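Local coordinates for protein ACDH-11, isoform b (Caenorhabditis elegans, PDB 4Y9J), which belongs to the acyl-CoA dehydrogenase family of FAD-containing flavoproteins and assembles as a tetramer, at residues G15-T20 and T339-F344; G325-I330 and V411-E416; S332-Y337 and I418-G423. All coordinates share one frame; numbering follows the deposited sequence.

Interaction 1 (G15-T20 and T339-F344); sequences GGFSQT and TKRVVF. With FAD (flavin-adenine dinucleotide), chain C.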
loop_
_atom_site.group_PDB
_atom_site.type_symbol
_atom_site.label_atom_id
_atom_site.label_comp_id
_atom_site.label_asym_id
_atom_site.label_seq_id
_atom_site.Cartn_x
_atom_site.Cartn_y
_atom_site.Cartn_z
ATOM N N GLY B 15 -14.324 -3.958 28.384
ATOM C CA GLY B 15 -13.762 -4.084 29.739
ATOM C C GLY B 15 -13.515 -2.765 30.476
ATOM O O GLY B 15 -13.583 -2.726 31.681
ATOM N N GLY B 16 -13.211 -1.695 29.761
ATOM C CA GLY B 16 -13.096 -0.362 30.409
ATOM C C GLY B 16 -11.657 0.060 30.765
ATOM O O GLY B 16 -11.427 1.188 31.190
ATOM N N PHE B 17 -10.691 -0.828 30.644
ATOM C CA PHE B 17 -9.295 -0.464 30.934
ATOM C C PHE B 17 -8.519 -0.220 29.670
ATOM O O PHE B 17 -8.580 -1.022 28.699
ATOM C CB PHE B 17 -8.576 -1.576 31.705
ATOM C CG PHE B 17 -7.123 -1.279 31.999
ATOM C CD1 PHE B 17 -6.772 -0.497 33.124
ATOM C CD2 PHE B 17 -6.093 -1.774 31.176
ATOM C CE1 PHE B 17 -5.444 -0.213 33.379
ATOM C CE2 PHE B 17 -4.783 -1.493 31.439
ATOM C CZ PHE B 17 -4.448 -0.723 32.539
ATOM N N SER B 18 -7.721 0.833 29.676
ATOM C CA SER B 18 -6.561 0.835 28.795
ATOM C C SER B 18 -5.379 1.553 29.484
ATOM O O SER B 18 -5.584 2.467 30.250
ATOM C CB SER B 18 -6.886 1.446 27.392
ATOM O OG SER B 18 -7.084 2.839 27.489
ATOM N N GLN B 19 -4.183 1.117 29.142
ATOM C CA GLN B 19 -2.898 1.563 29.721
ATOM C C GLN B 19 -2.482 2.899 29.174
ATOM O O GLN B 19 -2.499 3.110 27.940
ATOM C CB GLN B 19 -1.797 0.549 29.405
ATOM C CG GLN B 19 -0.398 0.901 29.895
ATOM C CD GLN B 19 -0.369 1.023 31.448
ATOM O OE1 GLN B 19 -0.877 0.146 32.156
ATOM N NE2 GLN B 19 0.184 2.120 31.957
ATOM N N THR B 20 -2.108 3.817 30.067
ATOM C CA THR B 20 -1.503 5.127 29.649
ATOM C C THR B 20 -0.078 4.896 29.166
ATOM O O THR B 20 0.701 4.203 29.805
ATOM C CB THR B 20 -1.547 6.094 30.830
ATOM O OG1 THR B 20 -2.922 6.189 31.284
ATOM C CG2 THR B 20 -1.056 7.496 30.435
ATOM N N THR B 339 6.599 4.780 36.113
ATOM C CA THR B 339 5.765 5.380 37.137
ATOM C C THR B 339 4.276 5.137 36.909
ATOM O O THR B 339 3.472 5.497 37.696
ATOM C CB THR B 339 5.963 6.924 37.252
ATOM O OG1 THR B 339 5.493 7.566 36.056
ATOM C CG2 THR B 339 7.430 7.269 37.497
ATOM N N LYS B 340 3.915 4.575 35.762
ATOM C CA LYS B 340 2.534 4.426 35.330
ATOM C C LYS B 340 2.085 2.956 35.139
ATOM O O LYS B 340 0.898 2.681 35.107
ATOM C CB LYS B 340 2.392 5.040 33.908
ATOM C CG LYS B 340 2.167 6.520 33.826
ATOM C CD LYS B 340 2.046 6.838 32.350
ATOM C CE LYS B 340 3.257 7.564 31.872
ATOM N NZ LYS B 340 3.116 9.002 32.208
ATOM N N ARG B 341 3.027 2.039 34.955
ATOM C CA ARG B 341 2.686 0.647 34.608
ATOM C C ARG B 341 2.752 -0.174 35.874
ATOM O O ARG B 341 3.815 -0.298 36.425
ATOM C CB ARG B 341 3.660 0.093 33.567
ATOM C CG ARG B 341 3.342 -1.312 33.059
ATOM C CD ARG B 341 1.901 -1.516 32.550
ATOM N NE ARG B 341 1.698 -2.890 32.009
ATOM C CZ ARG B 341 0.548 -3.394 31.485
ATOM N NH1 ARG B 341 -0.563 -2.674 31.348
ATOM N NH2 ARG B 341 0.517 -4.674 31.051
ATOM N N VAL B 342 1.615 -0.738 36.289
ATOM C CA VAL B 342 1.532 -1.627 37.462
ATOM C C VAL B 342 1.816 -3.039 37.047
ATOM O O VAL B 342 1.205 -3.567 36.085
ATOM C CB VAL B 342 0.151 -1.599 38.114
ATOM C CG1 VAL B 342 0.129 -2.508 39.343
ATOM C CG2 VAL B 342 -0.207 -0.160 38.499
ATOM N N VAL B 343 2.755 -3.638 37.760
ATOM C CA VAL B 343 3.087 -5.036 37.605
ATOM C C VAL B 343 3.269 -5.649 39.015
ATOM O O VAL B 343 4.044 -5.172 39.854
ATOM C CB VAL B 343 4.332 -5.270 36.735
ATOM C CG1 VAL B 343 4.134 -4.664 35.325
ATOM C CG2 VAL B 343 5.583 -4.765 37.461
ATOM N N PHE B 344 2.455 -6.673 39.252
ATOM C CA PHE B 344 2.450 -7.438 40.491
ATOM C C PHE B 344 2.181 -6.497 41.635
ATOM O O PHE B 344 2.830 -6.570 42.663
ATOM C CB PHE B 344 3.746 -8.234 40.672
ATOM C CG PHE B 344 3.906 -9.350 39.678
ATOM C CD1 PHE B 344 3.349 -10.616 39.928
ATOM C CD2 PHE B 344 4.601 -9.150 38.490
ATOM C CE1 PHE B 344 3.496 -11.662 39.002
ATOM C CE2 PHE B 344 4.758 -10.188 37.561
ATOM C CZ PHE B 344 4.195 -11.442 37.816
HETATM P PA FAD C . 4.540 -5.794 31.115
HETATM O O1A FAD C . 4.503 -6.874 32.249
HETATM O O2A FAD C . 3.556 -4.621 31.250
HETATM O O5B FAD C . 5.977 -5.010 31.033
HETATM C C5B FAD C . 7.167 -5.760 30.996
HETATM C C4B FAD C . 8.174 -4.946 31.757
HETATM O O4B FAD C . 7.701 -5.016 33.123
HETATM C C3B FAD C . 9.541 -5.611 31.644
HETATM O O3B FAD C . 10.644 -4.701 31.882
HETATM C C2B FAD C . 9.449 -6.659 32.757
HETATM O O2B FAD C . 10.714 -7.004 33.287
HETATM C C1B FAD C . 8.739 -5.796 33.798
HETATM N N9A FAD C . 8.217 -6.624 34.898
HETATM C C8A FAD C . 7.024 -7.308 34.885
HETATM N N7A FAD C . 6.879 -7.938 36.121
HETATM C C5A FAD C . 7.996 -7.618 36.903
HETATM C C6A FAD C . 8.480 -7.919 38.263
HETATM N N6A FAD C . 7.683 -8.709 39.001
HETATM N N1A FAD C . 9.650 -7.390 38.687
HETATM C C2A FAD C . 10.442 -6.603 37.936
HETATM N N3A FAD C . 10.060 -6.290 36.673
HETATM C C4A FAD C . 8.893 -6.756 36.108
HETATM N N1 FAD C . 0.550 -13.389 24.783
HETATM C C2 FAD C . -0.338 -14.397 24.742
HETATM O O2 FAD C . -0.846 -14.756 25.797
HETATM N N3 FAD C . -0.613 -15.056 23.619
HETATM C C4 FAD C . -0.117 -14.719 22.443
HETATM O O4 FAD C . -0.419 -15.284 21.378
HETATM C C4X FAD C . 0.858 -13.596 22.381
HETATM N N5 FAD C . 1.393 -13.121 21.217
HETATM C C5X FAD C . 2.336 -12.123 21.215
HETATM C C6 FAD C . 2.924 -11.646 20.037
HETATM C C7 FAD C . 3.875 -10.603 20.100
HETATM C C7M FAD C . 4.533 -10.137 18.855
HETATM C C8 FAD C . 4.219 -10.003 21.391
HETATM C C8M FAD C . 5.245 -8.869 21.478
HETATM C C9 FAD C . 3.638 -10.453 22.561
HETATM C C9A FAD C . 2.698 -11.483 22.525
HETATM N N10 FAD C . 2.072 -11.909 23.661
HETATM C C10 FAD C . 1.151 -12.956 23.660
HETATM C "C1'" FAD C . 2.352 -11.203 24.906
HETATM C "C2'" FAD C . 3.612 -11.456 25.690
HETATM O "O2'" FAD C . 3.590 -12.768 26.307
HETATM C "C3'" FAD C . 3.677 -10.245 26.627
HETATM O "O3'" FAD C . 4.088 -9.069 25.920
HETATM C "C4'" FAD C . 4.759 -10.534 27.626
HETATM O "O4'" FAD C . 4.269 -11.617 28.453
HETATM C "C5'" FAD C . 5.087 -9.236 28.384
HETATM O "O5'" FAD C . 3.910 -8.835 29.100
HETATM P P FAD C . 3.327 -7.309 28.891
HETATM O O1P FAD C . 3.270 -7.015 27.408
HETATM O O2P FAD C . 2.023 -7.243 29.697
HETATM O O3P FAD C . 4.513 -6.455 29.594
HETATM O O HOH W 1 -0.912 -0.263 34.771
#
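Gln-19 meets Lys-340 and Arg-341 through the two ends of its amide. Its OE1 takes a nearly straight hydrogen bond from Arg-341 NH1 (3.0 Å, 172° at the hydrogen), while NE2 reaches the backbone O of Lys-340 at 3.3 Å. The first bond lies in the guanidinium plane, yet the amide stands almost upright on that plane, 85° away from it. In the second, the donor sits above the carbonyl plane of Lys-340 and not on a lone pair. NE2 is also bonded to Thr-20 O, this time in the carbonyl plane, so the amide's rotation is fixed from both ends. A bend at chi2 (61°) turns the Gln-19 chain back to place CD against Arg-341 CD, 3.6 Å apart. Water 1 joins the two segments again: it lies 2.6 Å from Gln-19 OE1 and accepts from Val-342 N.

The segment 339-344 leads from helix 304-338 into the short strand 342-343, in the C-terminal helical domain of the acyl-CoA dehydrogenase fold, and lines the FAD site. Arg-341 NE donates to FAD O2A at 2.7 Å, and NH2 adds weak bonds to O2A and O2P, one on each phosphate of the diphosphate. Gln-19 thus acts as a second-shell residue, holding the guanidinium by its NH1 corner; Lys-193 O of the second subunit takes a further bond from NH1. Thr-20 CG2 packs on Lys-340 CD (3.7 Å), the two side chains crossing at about a right angle, while Lys-340 NZ forms its salt bridge with Asp-336.

Interaction 2 (G325-I330 and V411-E416); sequences GYMRRI and VPMVSE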
loop_
_atom_site.group_PDB
_atom_site.type_symbol
_atom_site.label_atom_id
_atom_site.label_comp_id
_atom_site.label_asym_id
_atom_site.label_seq_id
_atom_site.Cartn_x
_atom_site.Cartn_y
_atom_site.Cartn_z
ATOM N N GLY B 325 21.257 10.425 21.523
ATOM C CA GLY B 325 19.873 10.874 21.489
ATOM C C GLY B 325 18.850 9.715 21.636
ATOM O O GLY B 325 17.914 9.810 22.474
ATOM N N TYR B 326 19.109 8.627 20.944
ATOM C CA TYR B 326 18.249 7.426 21.029
ATOM C C TYR B 326 18.352 6.742 22.398
ATOM O O TYR B 326 17.332 6.311 22.962
ATOM C CB TYR B 326 18.568 6.438 19.922
ATOM C CG TYR B 326 18.239 6.980 18.545
ATOM C CD1 TYR B 326 16.993 7.454 18.260
ATOM C CD2 TYR B 326 19.186 7.013 17.525
ATOM C CE1 TYR B 326 16.681 7.957 17.008
ATOM C CE2 TYR B 326 18.870 7.491 16.264
ATOM C CZ TYR B 326 17.614 7.972 16.023
ATOM O OH TYR B 326 17.237 8.549 14.828
ATOM N N MET B 327 19.575 6.668 22.919
ATOM C CA MET B 327 19.814 6.108 24.250
ATOM C C MET B 327 19.089 6.918 25.325
ATOM O O MET B 327 18.312 6.390 26.136
ATOM C CB MET B 327 21.301 6.014 24.515
ATOM C CG MET B 327 22.030 5.063 23.584
ATOM S SD MET B 327 23.848 5.276 23.394
ATOM C CE MET B 327 24.289 5.067 25.042
ATOM N N ARG B 328 19.278 8.221 25.318
ATOM C CA ARG B 328 18.589 9.083 26.284
ATOM C C ARG B 328 17.081 9.036 26.082
ATOM O O ARG B 328 16.330 9.012 27.076
ATOM C CB ARG B 328 19.098 10.504 26.172
ATOM C CG ARG B 328 18.277 11.581 26.933
ATOM C CD ARG B 328 18.193 11.360 28.414
ATOM N NE ARG B 328 19.540 11.311 29.002
ATOM C CZ ARG B 328 19.959 10.498 29.956
ATOM N NH1 ARG B 328 19.132 9.589 30.478
ATOM N NH2 ARG B 328 21.224 10.596 30.408
ATOM N N ARG B 329 16.616 9.061 24.842
ATOM C CA ARG B 329 15.176 9.064 24.605
ATOM C C ARG B 329 14.483 7.787 25.214
ATOM O O ARG B 329 13.495 7.886 25.920
ATOM C CB ARG B 329 14.847 9.242 23.107
ATOM C CG ARG B 329 13.373 9.159 22.764
ATOM C CD ARG B 329 12.583 10.240 23.490
ATOM N NE ARG B 329 12.960 11.618 23.085
ATOM C CZ ARG B 329 12.435 12.275 22.048
ATOM N NH1 ARG B 329 11.584 11.679 21.222
ATOM N NH2 ARG B 329 12.833 13.519 21.788
ATOM N N ILE B 330 15.042 6.631 24.952
ATOM C CA ILE B 330 14.461 5.406 25.442
ATOM C C ILE B 330 14.484 5.373 26.941
ATOM O O ILE B 330 13.521 4.957 27.534
ATOM C CB ILE B 330 15.001 4.154 24.728
ATOM C CG1 ILE B 330 14.032 2.966 24.917
ATOM C CG2 ILE B 330 16.340 3.753 25.289
ATOM C CD1 ILE B 330 12.683 3.196 24.272
ATOM N N VAL B 411 22.397 0.120 19.952
ATOM C CA VAL B 411 21.383 -0.899 19.713
ATOM C C VAL B 411 21.125 -1.768 20.944
ATOM O O VAL B 411 19.998 -1.923 21.323
ATOM C CB VAL B 411 21.633 -1.744 18.462
ATOM C CG1 VAL B 411 20.627 -2.897 18.356
ATOM C CG2 VAL B 411 21.525 -0.863 17.191
ATOM N N PRO B 412 22.168 -2.291 21.606
ATOM C CA PRO B 412 21.795 -3.040 22.806
ATOM C C PRO B 412 21.096 -2.224 23.885
ATOM O O PRO B 412 20.252 -2.796 24.587
ATOM C CB PRO B 412 23.126 -3.547 23.355
ATOM C CG PRO B 412 24.029 -3.567 22.140
ATOM C CD PRO B 412 23.603 -2.408 21.285
ATOM N N MET B 413 21.477 -0.959 24.058
ATOM C CA MET B 413 20.805 -0.150 25.052
ATOM C C MET B 413 19.332 0.158 24.637
ATOM O O MET B 413 18.429 0.078 25.465
ATOM C CB MET B 413 21.527 1.165 25.298
ATOM C CG MET B 413 21.051 1.766 26.626
ATOM S SD MET B 413 21.869 3.268 27.032
ATOM C CE MET B 413 23.464 2.512 27.451
ATOM N N VAL B 414 19.075 0.489 23.395
ATOM C CA VAL B 414 17.705 0.793 22.997
ATOM C C VAL B 414 16.880 -0.515 23.013
ATOM O O VAL B 414 15.746 -0.477 23.441
ATOM C CB VAL B 414 17.622 1.462 21.629
ATOM C CG1 VAL B 414 16.174 1.671 21.199
ATOM C CG2 VAL B 414 18.315 2.796 21.709
ATOM N N SER B 415 17.516 -1.652 22.674
ATOM C CA SER B 415 16.830 -2.948 22.777
ATOM C C SER B 415 16.353 -3.204 24.231
ATOM O O SER B 415 15.254 -3.716 24.441
ATOM C CB SER B 415 17.714 -4.073 22.238
ATOM O OG SER B 415 17.103 -5.334 22.369
ATOM N N GLU B 416 17.233 -2.985 25.198
ATOM C CA GLU B 416 16.910 -3.104 26.622
ATOM C C GLU B 416 15.783 -2.171 27.000
ATOM O O GLU B 416 14.856 -2.525 27.728
ATOM C CB GLU B 416 18.156 -2.847 27.526
ATOM C CG GLU B 416 17.992 -3.337 28.958
ATOM C CD GLU B 416 17.833 -4.832 29.029
ATOM O OE1 GLU B 416 18.787 -5.542 28.572
ATOM O OE2 GLU B 416 16.776 -5.312 29.542
#
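Met-327 and Met-413 touch by their methyl ends, CE to CE at 3.6 Å, in a buried contact between two helices of the helical bundle that ends the acyl-CoA dehydrogenase core. The segments 325-330 and 411-416 run nearly parallel, their axes 9.1 Å apart and inclined by 17°. The two methionines cross at about a right angle. Met-413 CG is anti to its backbone N (chi1 -162°) and the chain stays extended through chi2, which carries SD across to Met-327, beside CB and 3.6 Å from CE. Next to this pair, Val-414 presents CG2 to the first turn of the other segment, where it rests 4.1 Å from Tyr-326 CB and 3.9 Å from Tyr-326 O. Ile-330, one turn on from Met-327, is the next residue to meet Val-414. No hydrogen bond crosses between the segments.

Further out, Thr-365 of helix 352-383 packs against both methionines. Leu-435 of helix 432-439 touches Tyr-326 and Ile-330, and the Tyr-326 side chain comes to about 5 Å from the bound UCC. The far face of 411-416 meets the second subunit, with Pro-412 packed on Pro-412 of that subunit. Within the contact, the Ile-330 side chain crosses Val-414 obliquely, CG2 lying 4.0 Å from Val-414 CA and 4.2 Å from its CG2.

Interaction 3 (S332-Y337 and I418-G423); sequences SLARDY and IECFGG. With FAD (flavin-adenine dinucleotide), chain C.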
loop_
_atom_site.group_PDB
_atom_site.type_symbol
_atom_site.label_atom_id
_atom_site.label_comp_id
_atom_site.label_asym_id
_atom_site.label_seq_id
_atom_site.Cartn_x
_atom_site.Cartn_y
_atom_site.Cartn_z
ATOM N N SER B 332 14.490 8.048 28.985
ATOM C CA SER B 332 13.478 9.007 29.400
ATOM C C SER B 332 12.058 8.442 29.315
ATOM O O SER B 332 11.218 8.657 30.213
ATOM C CB SER B 332 13.572 10.322 28.559
ATOM O OG SER B 332 12.675 11.293 29.045
ATOM N N LEU B 333 11.754 7.807 28.187
ATOM C CA LEU B 333 10.438 7.247 28.031
ATOM C C LEU B 333 10.189 6.047 28.943
ATOM O O LEU B 333 9.140 5.986 29.600
ATOM C CB LEU B 333 10.219 6.858 26.603
ATOM C CG LEU B 333 10.131 8.047 25.630
ATOM C CD1 LEU B 333 10.125 7.535 24.214
ATOM C CD2 LEU B 333 8.960 8.978 25.916
ATOM N N ALA B 334 11.203 5.200 29.077
ATOM C CA ALA B 334 11.058 4.005 29.935
ATOM C C ALA B 334 10.925 4.417 31.366
ATOM O O ALA B 334 10.046 3.903 32.107
ATOM C CB ALA B 334 12.236 3.060 29.702
ATOM N N ARG B 335 11.735 5.353 31.839
ATOM C CA ARG B 335 11.534 5.761 33.193
ATOM C C ARG B 335 10.172 6.412 33.512
ATOM O O ARG B 335 9.598 6.142 34.576
ATOM C CB ARG B 335 12.681 6.607 33.792
ATOM C CG ARG B 335 12.658 8.047 33.415
ATOM C CD ARG B 335 13.886 8.784 33.960
ATOM N NE ARG B 335 13.783 10.201 33.627
ATOM C CZ ARG B 335 14.553 11.156 34.132
ATOM N NH1 ARG B 335 15.483 10.882 35.022
ATOM N NH2 ARG B 335 14.347 12.415 33.760
ATOM N N ASP B 336 9.650 7.230 32.608
ATOM C CA ASP B 336 8.321 7.741 32.807
ATOM C C ASP B 336 7.227 6.639 32.834
ATOM O O ASP B 336 6.330 6.668 33.641
ATOM C CB ASP B 336 7.998 8.739 31.726
ATOM C CG ASP B 336 6.666 9.325 31.914
ATOM O OD1 ASP B 336 6.553 10.226 32.695
ATOM O OD2 ASP B 336 5.713 8.912 31.218
ATOM N N TYR B 337 7.323 5.713 31.913
ATOM C CA TYR B 337 6.391 4.577 31.871
ATOM C C TYR B 337 6.425 3.784 33.163
ATOM O O TYR B 337 5.361 3.357 33.641
ATOM C CB TYR B 337 6.714 3.696 30.715
ATOM C CG TYR B 337 5.667 2.632 30.439
ATOM C CD1 TYR B 337 4.376 2.981 30.009
ATOM C CD2 TYR B 337 5.995 1.299 30.513
ATOM C CE1 TYR B 337 3.433 1.992 29.719
ATOM C CE2 TYR B 337 5.085 0.302 30.155
ATOM C CZ TYR B 337 3.815 0.644 29.788
ATOM O OH TYR B 337 2.894 -0.322 29.514
ATOM N N ILE B 418 13.353 -0.854 25.031
ATOM C CA ILE B 418 12.053 -1.239 24.509
ATOM C C ILE B 418 11.456 -2.383 25.303
ATOM O O ILE B 418 10.277 -2.380 25.559
ATOM C CB ILE B 418 11.948 -1.479 22.995
ATOM C CG1 ILE B 418 12.725 -2.615 22.558
ATOM C CG2 ILE B 418 12.252 -0.198 22.084
ATOM C CD1 ILE B 418 12.190 -3.113 21.238
ATOM N N GLU B 419 12.290 -3.266 25.849
ATOM C CA GLU B 419 11.819 -4.371 26.671
ATOM C C GLU B 419 11.214 -3.893 27.994
ATOM O O GLU B 419 10.371 -4.581 28.523
ATOM C CB GLU B 419 12.995 -5.343 26.906
ATOM C CG GLU B 419 12.710 -6.586 27.749
ATOM C CD GLU B 419 13.925 -7.526 27.790
ATOM O OE1 GLU B 419 14.701 -7.492 26.796
ATOM O OE2 GLU B 419 14.127 -8.229 28.817
ATOM N N CYS B 420 11.596 -2.716 28.506
ATOM C CA CYS B 420 10.949 -2.163 29.661
ATOM C C CYS B 420 9.432 -1.978 29.443
ATOM O O CYS B 420 8.685 -1.869 30.414
ATOM C CB CYS B 420 11.501 -0.806 30.058
ATOM S SG CYS B 420 13.263 -0.836 30.522
ATOM N N PHE B 421 9.016 -1.826 28.206
ATOM C CA PHE B 421 7.571 -1.670 27.924
ATOM C C PHE B 421 6.879 -3.003 27.670
ATOM O O PHE B 421 5.693 -3.027 27.361
ATOM C CB PHE B 421 7.423 -0.822 26.693
ATOM C CG PHE B 421 7.975 0.572 26.875
ATOM C CD1 PHE B 421 9.289 0.857 26.586
ATOM C CD2 PHE B 421 7.139 1.607 27.247
ATOM C CE1 PHE B 421 9.793 2.117 26.750
ATOM C CE2 PHE B 421 7.638 2.885 27.384
ATOM C CZ PHE B 421 8.970 3.159 27.137
ATOM N N GLY B 422 7.619 -4.097 27.729
ATOM C CA GLY B 422 7.035 -5.403 27.400
ATOM C C GLY B 422 6.593 -5.481 25.967
ATOM O O GLY B 422 7.207 -4.880 25.067
ATOM N N GLY B 423 5.479 -6.200 25.721
ATOM C CA GLY B 423 4.969 -6.301 24.357
ATOM C C GLY B 423 4.706 -4.988 23.643
ATOM O O GLY B 423 4.899 -4.879 22.433
HETATM P PA FAD C . 4.540 -5.794 31.115
HETATM O O1A FAD C . 4.503 -6.874 32.249
HETATM O O2A FAD C . 3.556 -4.621 31.250
HETATM O O5B FAD C . 5.977 -5.010 31.033
HETATM C C5B FAD C . 7.167 -5.760 30.996
HETATM C C4B FAD C . 8.174 -4.946 31.757
HETATM O O4B FAD C . 7.701 -5.016 33.123
HETATM C C3B FAD C . 9.541 -5.611 31.644
HETATM O O3B FAD C . 10.644 -4.701 31.882
HETATM C C2B FAD C . 9.449 -6.659 32.757
HETATM O O2B FAD C . 10.714 -7.004 33.287
HETATM C C1B FAD C . 8.739 -5.796 33.798
HETATM N N9A FAD C . 8.217 -6.624 34.898
HETATM C C8A FAD C . 7.024 -7.308 34.885
HETATM N N7A FAD C . 6.879 -7.938 36.121
HETATM C C5A FAD C . 7.996 -7.618 36.903
HETATM C C6A FAD C . 8.480 -7.919 38.263
HETATM N N6A FAD C . 7.683 -8.709 39.001
HETATM N N1A FAD C . 9.650 -7.390 38.687
HETATM C C2A FAD C . 10.442 -6.603 37.936
HETATM N N3A FAD C . 10.060 -6.290 36.673
HETATM C C4A FAD C . 8.893 -6.756 36.108
HETATM N N1 FAD C . 0.550 -13.389 24.783
HETATM C C2 FAD C . -0.338 -14.397 24.742
HETATM O O2 FAD C . -0.846 -14.756 25.797
HETATM N N3 FAD C . -0.613 -15.056 23.619
HETATM C C4 FAD C . -0.117 -14.719 22.443
HETATM O O4 FAD C . -0.419 -15.284 21.378
HETATM C C4X FAD C . 0.858 -13.596 22.381
HETATM N N5 FAD C . 1.393 -13.121 21.217
HETATM C C5X FAD C . 2.336 -12.123 21.215
HETATM C C6 FAD C . 2.924 -11.646 20.037
HETATM C C7 FAD C . 3.875 -10.603 20.100
HETATM C C7M FAD C . 4.533 -10.137 18.855
HETATM C C8 FAD C . 4.219 -10.003 21.391
HETATM C C8M FAD C . 5.245 -8.869 21.478
HETATM C C9 FAD C . 3.638 -10.453 22.561
HETATM C C9A FAD C . 2.698 -11.483 22.525
HETATM N N10 FAD C . 2.072 -11.909 23.661
HETATM C C10 FAD C . 1.151 -12.956 23.660
HETATM C "C1'" FAD C . 2.352 -11.203 24.906
HETATM C "C2'" FAD C . 3.612 -11.456 25.690
HETATM O "O2'" FAD C . 3.590 -12.768 26.307
HETATM C "C3'" FAD C . 3.677 -10.245 26.627
HETATM O "O3'" FAD C . 4.088 -9.069 25.920
HETATM C "C4'" FAD C . 4.759 -10.534 27.626
HETATM O "O4'" FAD C . 4.269 -11.617 28.453
HETATM C "C5'" FAD C . 5.087 -9.236 28.384
HETATM O "O5'" FAD C . 3.910 -8.835 29.100
HETATM P P FAD C . 3.327 -7.309 28.891
HETATM O O1P FAD C . 3.270 -7.015 27.408
HETATM O O2P FAD C . 2.023 -7.243 29.697
HETATM O O3P FAD C . 4.513 -6.455 29.594
HETATM O O HOH W 2 3.664 -2.838 29.236
#
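The rings of Tyr-337 and Phe-421 overlap at a slant that is neither a stack nor an edge-to-face pair: their planes meet at 32° and their centroids are 4.9 Å apart. Phe-421 CD2 stands 3.5 Å above one face of the tyrosine ring, displaced toward its rim, and CE2 lies 3.6 Å from Tyr-337 CB. Tyr-337 CG is anti to the backbone N (chi1 -170°), which extends the ring from helix 304-338 along Phe-421 and brings its hydroxyl to the cofactor side.

The far end of the phenylalanine ring is set against the helix backbone, CZ being 3.6 Å from Ala-334 CA. Leu-333 CB adds an apolar contact with the same CZ, and Ala-334 CB touches both Phe-421 CE1 and Cys-420 CB, the latter at 4.0 Å. No direct hydrogen bond links the two segments. Instead, water 2 lies at the edge of the Tyr-337 ring, in its plane, at 2.6 Å from OH, and is also within hydrogen-bonding distance of Phe-421 O and FAD O2A. The hydroxyl, a backbone carbonyl and the diphosphate are bridged by this water.

In 418-423 a type I turn runs from Glu-419 to Gly-422, closed by the bond from Gly-422 N to Glu-419 O. Gly-422, with positive phi, brings its CA to 3.5 Å from FAD O3P, and Gly-423 N then donates to FAD O1P at 2.9 Å. Glu-419 O receives a weak bond from the ribose O3B, while the Glu-419 carboxylate pairs with Lys-408 of the second subunit. The turn and Gly-423 N make up this part of the FAD diphosphate site of an acyl-CoA dehydrogenase, with Tyr-337 linked to it through water 2.

Interactions 2 and 3 are successive layers between helix 304-338 and the chain of helix 389-419, with centres 10 Å apart; Ile-330 joins them, its CD1 lying 4.0 Å from Phe-421 CE1. Interaction 1 follows where the first helix gives way to strand 342-343. Its centre is 13 Å from that of interaction 3, and the two touch at Tyr-337, whose OH is 3.5 Å from Gln-19 CG. Both reach the same FAD diphosphate: O2A is shared by Arg-341 and water 2. Interaction 2, centred 23 Å from interaction 1, stands back from the cofactor, the Tyr-326 side chain about 11 Å from a bound FAD. All three contacts also touch the second subunit, which contributes Thr-191, Ser-225 and Thr-448 to the FAD site.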